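Local atomic coordinates of 1-acyl-sn-glycerol-3-phosphate acyltransferase (Thermotoga maritima, PDB entry 5KYM), a protein that catalyses the acylation of lysophosphatidic acid (1-acyl-sn-glycerol 3-phosphate) to phosphatidic acid, a step of phospholipid synthesis at the membrane. Residues 95-100 and 184-189. Sequence-based numbering, arbitrary orientation.
Sequences GFVATG and LPVSIW
V97 sends its CG1 methyl to the opposite side of CB from its own backbone N (chi1 -180°), and L184 extends its CG in the same sense (chi1 173°); the second torsion of L184 (chi2 67°) then puts CD2, rather than CD1, at the extended end that meets V97. The nearest approach is between V97 CG1 and the CD2 branch of L184, 3.9 Å, an ordinary van der Waals separation. The two side chains pass each other in opposing directions and touch through one methyl each. V186, two residues further along the strand, presents its CG2 to the same V97 CG1 at a looser 4.4 Å. A single methyl of V97 thus lies against two branched side chains. L184 and V186 alternate with P185 and S187 along the strand, and the CB atoms of L184 and V186 point toward segment 95-100, which places both on one face of the sheet.

Both contacts, CG1 with CD2 and CG1 with CG2, are methyl to methyl, which makes the junction apolar. The backbones stay apart, with V97 CA 8.8 Å from V186 CA, the closest such pair, and the contact is small, burying only 97 Å² with both sides summed. All three touching residues are buried; strand 207-211 adds to their surroundings, with L209 against V97 and V186 and I211 against L184. Backbone hydrogen bonds tie L184 and V186 to V81, fixing strand 183-189 beside strand 79-82 within the mixed sheet.

The contact therefore packs the chain leaving helix 89-96 onto the inner strands of that sheet, well away from the bound nonane, about 14 Å from the V97 side chain. It is hydrophobic-core packing of the alpha/beta acyltransferase fold, in which the loop following helix 89-96 packs against one face of the mixed sheet.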
loop_
_atom_site.group_PDB
_atom_site.type_symbol
_atom_site.label_atom_id
_atom_site.label_comp_id
_atom_site.label_asym_id
_atom_site.label_seq_id
_atom_site.Cartn_x
_atom_site.Cartn_y
_atom_site.Cartn_z
ATOM N N GLY A 95 4.461 -0.102 5.457
ATOM C CA GLY A 95 5.388 0.333 6.478
ATOM C C GLY A 95 4.991 1.554 7.269
ATOM O O GLY A 95 5.502 1.775 8.356
ATOM N N PHE A 96 4.065 2.343 6.752
ATOM C CA PHE A 96 3.766 3.628 7.357
ATOM C C PHE A 96 2.303 3.934 7.571
ATOM O O PHE A 96 1.981 5.014 8.036
ATOM C CB PHE A 96 4.364 4.724 6.467
ATOM C CG PHE A 96 5.865 4.717 6.431
ATOM C CD1 PHE A 96 6.594 5.364 7.409
ATOM C CD2 PHE A 96 6.525 4.092 5.438
ATOM C CE1 PHE A 96 7.945 5.367 7.398
ATOM C CE2 PHE A 96 7.903 4.105 5.413
ATOM C CZ PHE A 96 8.607 4.762 6.383
ATOM N N VAL A 97 1.403 3.024 7.218
ATOM C CA VAL A 97 -0.036 3.270 7.410
ATOM C C VAL A 97 -0.733 2.024 7.953
ATOM O O VAL A 97 -1.407 2.098 8.975
ATOM C CB VAL A 97 -0.690 3.648 6.088
ATOM C CG1 VAL A 97 -2.180 3.918 6.271
ATOM C CG2 VAL A 97 0.078 4.779 5.413
ATOM N N ALA A 98 -0.553 0.883 7.291
ATOM C CA ALA A 98 -1.341 -0.294 7.571
ATOM C C ALA A 98 -0.824 -1.568 6.913
ATOM O O ALA A 98 -0.470 -1.537 5.755
ATOM C CB ALA A 98 -2.746 -0.002 7.085
ATOM N N THR A 99 -0.818 -2.677 7.633
ATOM C CA THR A 99 -0.432 -3.921 7.049
ATOM C C THR A 99 -1.638 -4.720 6.738
ATOM O O THR A 99 -1.888 -5.788 7.337
ATOM C CB THR A 99 0.513 -4.747 7.918
ATOM O OG1 THR A 99 -0.040 -5.005 9.198
ATOM C CG2 THR A 99 1.733 -4.012 8.131
ATOM N N GLY A 100 -2.320 -4.256 5.687
ATOM C CA GLY A 100 -3.529 -4.879 5.161
ATOM C C GLY A 100 -3.425 -5.644 3.850
ATOM O O GLY A 100 -2.400 -5.654 3.141
ATOM N N LEU A 184 -9.970 5.417 4.653
ATOM C CA LEU A 184 -8.897 6.257 5.243
ATOM C C LEU A 184 -8.157 6.815 4.031
ATOM O O LEU A 184 -7.322 6.120 3.463
ATOM C CB LEU A 184 -7.960 5.459 6.178
ATOM C CG LEU A 184 -6.732 6.195 6.707
ATOM C CD1 LEU A 184 -7.222 7.266 7.625
ATOM C CD2 LEU A 184 -5.648 5.372 7.348
ATOM N N PRO A 185 -8.468 8.060 3.624
ATOM C CA PRO A 185 -7.841 8.600 2.437
ATOM C C PRO A 185 -6.377 8.904 2.650
ATOM O O PRO A 185 -6.067 9.442 3.681
ATOM C CB PRO A 185 -8.607 9.891 2.190
ATOM C CG PRO A 185 -9.890 9.677 2.848
ATOM C CD PRO A 185 -9.500 8.959 4.111
ATOM N N VAL A 186 -5.519 8.573 1.675
ATOM C CA VAL A 186 -4.073 8.775 1.800
ATOM C C VAL A 186 -3.537 9.389 0.546
ATOM O O VAL A 186 -3.942 8.981 -0.479
ATOM C CB VAL A 186 -3.335 7.448 2.032
ATOM C CG1 VAL A 186 -1.840 7.630 1.911
ATOM C CG2 VAL A 186 -3.686 6.942 3.408
ATOM N N SER A 187 -2.612 10.330 0.632
ATOM C CA SER A 187 -2.022 10.911 -0.552
ATOM C C SER A 187 -0.533 10.620 -0.510
ATOM O O SER A 187 0.126 10.845 0.520
ATOM C CB SER A 187 -2.218 12.407 -0.545
ATOM O OG SER A 187 -3.557 12.782 -0.327
ATOM N N ILE A 188 0.001 10.134 -1.630
ATOM C CA ILE A 188 1.399 9.704 -1.755
ATOM C C ILE A 188 2.061 10.637 -2.753
ATOM O O ILE A 188 1.525 10.832 -3.885
ATOM C CB ILE A 188 1.467 8.317 -2.365
ATOM C CG1 ILE A 188 0.796 7.282 -1.442
ATOM C CG2 ILE A 188 2.923 7.932 -2.651
ATOM C CD1 ILE A 188 0.806 5.840 -1.950
ATOM N N TRP A 189 3.194 11.240 -2.372
ATOM C CA TRP A 189 3.977 11.951 -3.343
ATOM C C TRP A 189 5.440 11.679 -3.253
ATOM O O TRP A 189 5.997 11.808 -2.206
ATOM C CB TRP A 189 3.812 13.414 -3.153
ATOM C CG TRP A 189 4.521 14.159 -4.265
ATOM C CD1 TRP A 189 5.595 14.934 -4.179
ATOM C CD2 TRP A 189 4.150 14.140 -5.642
ATOM N NE1 TRP A 189 5.928 15.425 -5.406
ATOM C CE2 TRP A 189 5.061 14.936 -6.334
ATOM C CE3 TRP A 189 3.119 13.502 -6.349
ATOM C CZ2 TRP A 189 5.018 15.105 -7.703
ATOM C CZ3 TRP A 189 3.068 13.668 -7.714
ATOM C CH2 TRP A 189 4.020 14.459 -8.382
#